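Local coordinates for protein beta-L-arabinobiosidase (Bacteroides thetaiotaomicron, PDB 5MQR) that probably hydrolyses glycosidic bonds of plant pectin, combining a sialidase-like beta propeller with a separate glycoside hydrolase domain, at residues 150-155 with 245-250; 241-246 with 256-261. All blocks are in the same frame, centred on the assembly; numbering follows the deposited sequence.

Interaction 1 of 2, residues 150-155 with 245-250; sequences HQRVGF and WVEEAD. With EDO (1,2-ethanediol), chain H.
His150 and Arg152, on the irregular middle of edge strand 148-157 of a four-stranded blade in the N-terminal beta propeller, meet Glu247 and Glu248 from the loop after helix 239-242. Arg152 takes Glu247 side-on, one nitrogen to each carboxylate oxygen. Its NE gives a nearly straight bond (167°) to Glu247 OE2, 2.7 Å away, approaching from above the carboxylate plane. Its NH2 reaches the syn lone pair of Glu247 OE1 at 2.8 Å. The two groups do not lie flat on each other: their planes are turned by 50°. Glu247 OE2 also accepts the backbone N-H of Ala264, and Arg152 NH1 bonds to Gln77. Next door, His150 ND1 donates to the anti lone pair of Glu248 OE2 at 2.7 Å, the oxygen lying close to the ring plane. With His150 CG anti to the backbone N (chi1 -171°), His150 CE1 lies over the centre of one guanidinium face of Arg152. The second oxygen, Glu248 OE1, pairs with Arg187 and receives a water at 2.7 Å, which in turn accepts the backbone N-H of Arg152. On the far edge of the imidazole, His150 NE2 bonds to O1 of a 1,2-ethanediol, probably from the crystallisation liquor, at 3.1 Å; Arg152 NH1 makes a weak bond to the same oxygen. Further along the strand, Val153 CG1 touches the indole edge of Trp245 at CD1, 3.6 Å away. A leucine replacing Arg152 would probably leave the buried Glu247 carboxylate with its Ala264 N-H but no charged mate, and take away the flat group beneath His150 CE1. Each carboxylate has a second partner beyond strand 148-157, Ala264 for Glu247 and Arg187 for Glu248, so neither buried charge rests on a single bond.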
loop_
_atom_site.group_PDB
_atom_site.type_symbol
_atom_site.label_atom_id
_atom_site.label_comp_id
_atom_site.label_asym_id
_atom_site.label_seq_id
_atom_site.Cartn_x
_atom_site.Cartn_y
_atom_site.Cartn_z
ATOM N N HIS A 150 -28.969 12.111 28.617
ATOM C CA HIS A 150 -28.893 11.529 27.296
ATOM C C HIS A 150 -28.502 12.617 26.302
ATOM O O HIS A 150 -29.205 13.622 26.208
ATOM C CB HIS A 150 -30.238 10.940 26.874
ATOM C CG HIS A 150 -30.144 10.141 25.615
ATOM N ND1 HIS A 150 -30.376 10.684 24.368
ATOM C CD2 HIS A 150 -29.764 8.859 25.403
ATOM C CE1 HIS A 150 -30.185 9.757 23.448
ATOM N NE2 HIS A 150 -29.823 8.638 24.052
ATOM N N GLN A 151 -27.385 12.409 25.614
ATOM C CA GLN A 151 -26.803 13.340 24.631
ATOM C C GLN A 151 -26.380 12.561 23.425
ATOM O O GLN A 151 -25.761 11.510 23.598
ATOM C CB GLN A 151 -25.421 13.861 25.081
ATOM C CG GLN A 151 -25.381 14.756 26.226
ATOM C CD GLN A 151 -25.340 14.055 27.547
ATOM O OE1 GLN A 151 -26.298 14.117 28.274
ATOM N NE2 GLN A 151 -24.224 13.424 27.879
ATOM N N ARG A 152 -26.569 13.115 22.236
ATOM C CA ARG A 152 -25.937 12.568 21.019
ATOM C C ARG A 152 -24.770 13.422 20.550
ATOM O O ARG A 152 -24.122 13.068 19.553
ATOM C CB ARG A 152 -26.962 12.459 19.894
ATOM C CG ARG A 152 -28.181 11.623 20.223
ATOM C CD ARG A 152 -27.804 10.164 20.373
ATOM N NE ARG A 152 -28.942 9.310 20.060
ATOM C CZ ARG A 152 -29.100 8.046 20.468
ATOM N NH1 ARG A 152 -28.154 7.411 21.187
ATOM N NH2 ARG A 152 -30.218 7.392 20.115
ATOM N N VAL A 153 -24.549 14.556 21.240
ATOM C CA VAL A 153 -23.487 15.509 20.942
ATOM C C VAL A 153 -23.007 16.069 22.269
ATOM O O VAL A 153 -23.819 16.407 23.126
ATOM C CB VAL A 153 -23.936 16.679 20.000
ATOM C CG1 VAL A 153 -25.165 17.425 20.512
ATOM C CG2 VAL A 153 -22.789 17.671 19.771
ATOM N N GLY A 154 -21.683 16.157 22.408
ATOM C CA GLY A 154 -21.015 16.482 23.651
ATOM C C GLY A 154 -20.113 17.702 23.703
ATOM O O GLY A 154 -19.852 18.186 24.801
ATOM N N PHE A 155 -19.680 18.218 22.551
ATOM C CA PHE A 155 -18.580 19.153 22.479
ATOM C C PHE A 155 -18.734 20.126 21.325
ATOM O O PHE A 155 -19.150 19.723 20.245
ATOM C CB PHE A 155 -17.255 18.418 22.260
ATOM C CG PHE A 155 -16.770 17.619 23.435
ATOM C CD1 PHE A 155 -16.408 18.239 24.606
ATOM C CD2 PHE A 155 -16.602 16.256 23.334
ATOM C CE1 PHE A 155 -15.920 17.503 25.678
ATOM C CE2 PHE A 155 -16.123 15.518 24.398
ATOM C CZ PHE A 155 -15.783 16.143 25.577
ATOM N N TRP A 245 -29.667 17.488 18.067
ATOM C CA TRP A 245 -30.535 17.745 19.213
ATOM C C TRP A 245 -31.965 17.221 19.003
ATOM O O TRP A 245 -32.795 17.340 19.893
ATOM C CB TRP A 245 -30.635 19.250 19.454
ATOM C CG TRP A 245 -29.452 19.924 20.118
ATOM C CD1 TRP A 245 -28.175 19.438 20.275
ATOM C CD2 TRP A 245 -29.447 21.249 20.651
ATOM N NE1 TRP A 245 -27.389 20.381 20.909
ATOM C CE2 TRP A 245 -28.144 21.504 21.134
ATOM C CE3 TRP A 245 -30.422 22.251 20.762
ATOM C CZ2 TRP A 245 -27.799 22.715 21.738
ATOM C CZ3 TRP A 245 -30.085 23.452 21.359
ATOM C CH2 TRP A 245 -28.786 23.676 21.848
ATOM N N VAL A 246 -32.253 16.652 17.838
ATOM C CA VAL A 246 -33.632 16.299 17.466
ATOM C C VAL A 246 -34.296 15.231 18.341
ATOM O O VAL A 246 -35.512 15.271 18.537
ATOM C CB VAL A 246 -33.721 15.862 15.992
ATOM C CG1 VAL A 246 -32.982 14.520 15.756
ATOM C CG2 VAL A 246 -35.183 15.823 15.519
ATOM N N GLU A 247 -33.515 14.298 18.877
ATOM C CA GLU A 247 -34.095 13.246 19.698
ATOM C C GLU A 247 -34.592 13.708 21.054
ATOM O O GLU A 247 -35.533 13.105 21.555
ATOM C CB GLU A 247 -33.134 12.079 19.887
ATOM C CG GLU A 247 -32.810 11.364 18.598
ATOM C CD GLU A 247 -31.788 10.267 18.800
ATOM O OE1 GLU A 247 -32.121 9.329 19.551
ATOM O OE2 GLU A 247 -30.679 10.316 18.207
ATOM N N GLU A 248 -33.954 14.728 21.650
ATOM C CA GLU A 248 -34.293 15.204 23.010
ATOM C C GLU A 248 -35.083 16.502 23.005
ATOM O O GLU A 248 -35.851 16.753 23.917
ATOM C CB GLU A 248 -33.035 15.417 23.850
ATOM C CG GLU A 248 -32.128 14.204 23.970
ATOM C CD GLU A 248 -31.108 14.020 22.845
ATOM O OE1 GLU A 248 -30.969 14.880 21.949
ATOM O OE2 GLU A 248 -30.426 12.970 22.864
ATOM N N ALA A 249 -34.862 17.332 21.989
ATOM C CA ALA A 249 -35.595 18.579 21.826
ATOM C C ALA A 249 -37.100 18.318 21.692
ATOM O O ALA A 249 -37.502 17.177 21.409
ATOM C CB ALA A 249 -35.079 19.320 20.597
ATOM N N ASP A 250 -37.909 19.363 21.910
ATOM C CA ASP A 250 -39.355 19.327 21.631
ATOM C C ASP A 250 -39.626 18.734 20.239
ATOM O O ASP A 250 -38.864 18.956 19.291
ATOM C CB ASP A 250 -39.994 20.740 21.663
ATOM C CG ASP A 250 -40.129 21.312 23.065
ATOM O OD1 ASP A 250 -39.694 20.630 24.017
ATOM O OD2 ASP A 250 -40.670 22.446 23.227
HETATM C C1 EDO H . -31.329 5.737 22.901
HETATM O O1 EDO H . -29.976 5.657 23.409
HETATM C C2 EDO H . -31.624 4.650 21.856
HETATM O O2 EDO H . -32.540 5.067 20.840
HETATM O O HOH W 1 -28.341 15.214 21.666
#

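Interaction 2 of 2, residues 241-246 with 256-261; sequences YMMQWV and IPLKKG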
loop_
_atom_site.group_PDB
_atom_site.type_symbol
_atom_site.label_atom_id
_atom_site.label_comp_id
_atom_site.label_asym_id
_atom_site.label_seq_id
_atom_site.Cartn_x
_atom_site.Cartn_y
_atom_site.Cartn_z
ATOM N N TYR A 241 -25.325 21.240 14.452
ATOM C CA TYR A 241 -25.528 20.962 15.866
ATOM C C TYR A 241 -27.014 20.784 16.199
ATOM O O TYR A 241 -27.353 19.925 17.012
ATOM C CB TYR A 241 -24.832 22.031 16.745
ATOM C CG TYR A 241 -23.348 21.751 16.831
ATOM C CD1 TYR A 241 -22.495 22.004 15.750
ATOM C CD2 TYR A 241 -22.809 21.143 17.957
ATOM C CE1 TYR A 241 -21.135 21.707 15.822
ATOM C CE2 TYR A 241 -21.466 20.842 18.042
ATOM C CZ TYR A 241 -20.628 21.121 16.978
ATOM O OH TYR A 241 -19.292 20.782 17.091
HETATM N N MSE A 242 -27.906 21.535 15.552
HETATM C CA MSE A 242 -29.360 21.355 15.787
HETATM C C MSE A 242 -29.834 19.985 15.309
HETATM O O MSE A 242 -30.679 19.358 15.965
HETATM C CB MSE A 242 -30.182 22.473 15.174
HETATM C CG MSE A 242 -29.811 23.856 15.692
HETATM SE SE MSE A 242 -30.043 23.967 17.626
HETATM C CE MSE A 242 -28.199 23.579 18.191
HETATM N N MSE A 243 -29.238 19.468 14.233
HETATM C CA MSE A 243 -29.514 18.108 13.761
HETATM C C MSE A 243 -29.215 17.039 14.780
HETATM O O MSE A 243 -29.762 15.935 14.699
HETATM C CB MSE A 243 -28.696 17.764 12.523
HETATM C CG MSE A 243 -29.102 18.574 11.293
HETATM SE SE MSE A 243 -30.959 18.231 10.731
HETATM C CE MSE A 243 -30.544 16.509 9.861
ATOM N N GLN A 244 -28.340 17.344 15.737
ATOM C CA GLN A 244 -27.947 16.393 16.777
ATOM C C GLN A 244 -28.675 16.616 18.079
ATOM O O GLN A 244 -28.312 16.030 19.082
ATOM C CB GLN A 244 -26.435 16.460 17.002
ATOM C CG GLN A 244 -25.628 16.181 15.746
ATOM C CD GLN A 244 -24.135 16.319 15.966
ATOM O OE1 GLN A 244 -23.521 15.507 16.667
ATOM N NE2 GLN A 244 -23.542 17.366 15.381
ATOM N N TRP A 245 -29.667 17.488 18.067
ATOM C CA TRP A 245 -30.535 17.745 19.213
ATOM C C TRP A 245 -31.965 17.221 19.003
ATOM O O TRP A 245 -32.795 17.340 19.893
ATOM C CB TRP A 245 -30.635 19.250 19.454
ATOM C CG TRP A 245 -29.452 19.924 20.118
ATOM C CD1 TRP A 245 -28.175 19.438 20.275
ATOM C CD2 TRP A 245 -29.447 21.249 20.651
ATOM N NE1 TRP A 245 -27.389 20.381 20.909
ATOM C CE2 TRP A 245 -28.144 21.504 21.134
ATOM C CE3 TRP A 245 -30.422 22.251 20.762
ATOM C CZ2 TRP A 245 -27.799 22.715 21.738
ATOM C CZ3 TRP A 245 -30.085 23.452 21.359
ATOM C CH2 TRP A 245 -28.786 23.676 21.848
ATOM N N VAL A 246 -32.253 16.652 17.838
ATOM C CA VAL A 246 -33.632 16.299 17.466
ATOM C C VAL A 246 -34.296 15.231 18.341
ATOM O O VAL A 246 -35.512 15.271 18.537
ATOM C CB VAL A 246 -33.721 15.862 15.992
ATOM C CG1 VAL A 246 -32.982 14.520 15.756
ATOM C CG2 VAL A 246 -35.183 15.823 15.519
ATOM N N ILE A 256 -34.871 22.924 14.752
ATOM C CA ILE A 256 -34.366 21.685 14.156
ATOM C C ILE A 256 -34.604 21.764 12.638
ATOM O O ILE A 256 -35.742 21.946 12.209
ATOM C CB ILE A 256 -35.044 20.405 14.723
ATOM C CG1 ILE A 256 -35.083 20.377 16.272
ATOM C CG2 ILE A 256 -34.338 19.168 14.195
ATOM C CD1 ILE A 256 -33.734 20.334 16.987
ATOM N N PRO A 257 -33.540 21.630 11.828
ATOM C CA PRO A 257 -33.724 21.761 10.367
ATOM C C PRO A 257 -34.608 20.682 9.717
ATOM O O PRO A 257 -35.459 21.003 8.896
ATOM C CB PRO A 257 -32.287 21.669 9.815
ATOM C CG PRO A 257 -31.404 22.028 10.959
ATOM C CD PRO A 257 -32.111 21.550 12.196
ATOM N N LEU A 258 -34.363 19.422 10.077
ATOM C CA LEU A 258 -35.114 18.270 9.581
ATOM C C LEU A 258 -35.769 17.654 10.804
ATOM O O LEU A 258 -35.082 17.162 11.683
ATOM C CB LEU A 258 -34.176 17.257 8.908
ATOM C CG LEU A 258 -34.817 16.009 8.269
ATOM C CD1 LEU A 258 -35.744 16.389 7.116
ATOM C CD2 LEU A 258 -33.755 15.024 7.793
ATOM N N LYS A 259 -37.094 17.681 10.850
ATOM C CA LYS A 259 -37.832 17.373 12.070
ATOM C C LYS A 259 -38.081 15.878 12.398
ATOM O O LYS A 259 -38.418 15.545 13.532
ATOM C CB LYS A 259 -39.119 18.191 12.086
ATOM C CG LYS A 259 -38.820 19.658 12.385
ATOM C CD LYS A 259 -39.892 20.611 11.878
ATOM C CE LYS A 259 -39.546 22.066 12.185
ATOM N NZ LYS A 259 -38.291 22.469 11.497
ATOM N N LYS A 260 -37.882 14.987 11.434
ATOM C CA LYS A 260 -37.991 13.538 11.678
ATOM C C LYS A 260 -36.885 13.048 12.610
ATOM O O LYS A 260 -35.736 13.493 12.540
ATOM C CB LYS A 260 -37.959 12.743 10.359
ATOM C CG LYS A 260 -39.256 12.825 9.575
ATOM C CD LYS A 260 -39.040 12.885 8.060
ATOM C CE LYS A 260 -40.353 13.177 7.320
ATOM N NZ LYS A 260 -40.135 13.599 5.906
ATOM N N GLY A 261 -37.256 12.096 13.460
ATOM C CA GLY A 261 -36.393 11.579 14.523
ATOM C C GLY A 261 -35.423 10.519 14.064
ATOM O O GLY A 261 -35.410 9.423 14.587
#
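The indole of Trp245 has the CE methyl of selenomethionine Met242 over the centre of one face, 3.4 Å above its plane, and also makes a cation-pi contact with Arg187; at the root of the side chain, Trp245 CB meets Ile256 CD1. Helix 226-236 adds Ile235 and Leu236 to its surroundings. That same Ile256 CD1 comes within 3.4 Å of Met242 O, the carbonyl that accepts the Trp245 N-H in the type I turn 242-245. The other branch, Ile256 CG2, meets Val246 CG2 at 3.7 Å, the two side chains crossing at about a right angle; Val246 CG2 also sits by the carbonyl oxygens of Leu258, Lys259 and Lys260. On the other flank selenomethionine Met243 is bent at chi2 (-63°) and again at chi3, which lays SE along the Pro257 ring, 3.8 Å from Pro257 CB, and carries CE to Leu258 CB. Met242 CB closes on Pro257 CD at 3.7 Å. Within 256-261 itself, Lys259 NZ folds back to Ile256 O at 2.7 Å, nearly in line with the carbonyl bond. No hydrogen bond joins the two segments, which meet by side-chain packing, in part against backbone carbonyls, while the lysine ties that loop's own backbone.

In the fold
Interactions 1 and 2 have centres about 9 Å apart and share Trp245 and Val246; the loop segments of both lie in the long connection between strands 202-206 and 266-269, which also carries helices 226-236 and 239-242. Interaction 1 joins this connection to strand 148-157 by a salt bridge, a His-carboxylate hydrogen bond and one apolar contact; interaction 2 folds it back on itself. They also touch directly: Val153 CG2 lies 3.8 Å from Tyr241 CE2, and Val153 CB 3.6 Å from Gln244 OE1. A calcium ion sits about 4 Å from the side chain of Val153 and about 9 Å from that of Trp245, placing interaction 1 nearer the metal. The diol belongs to interaction 1.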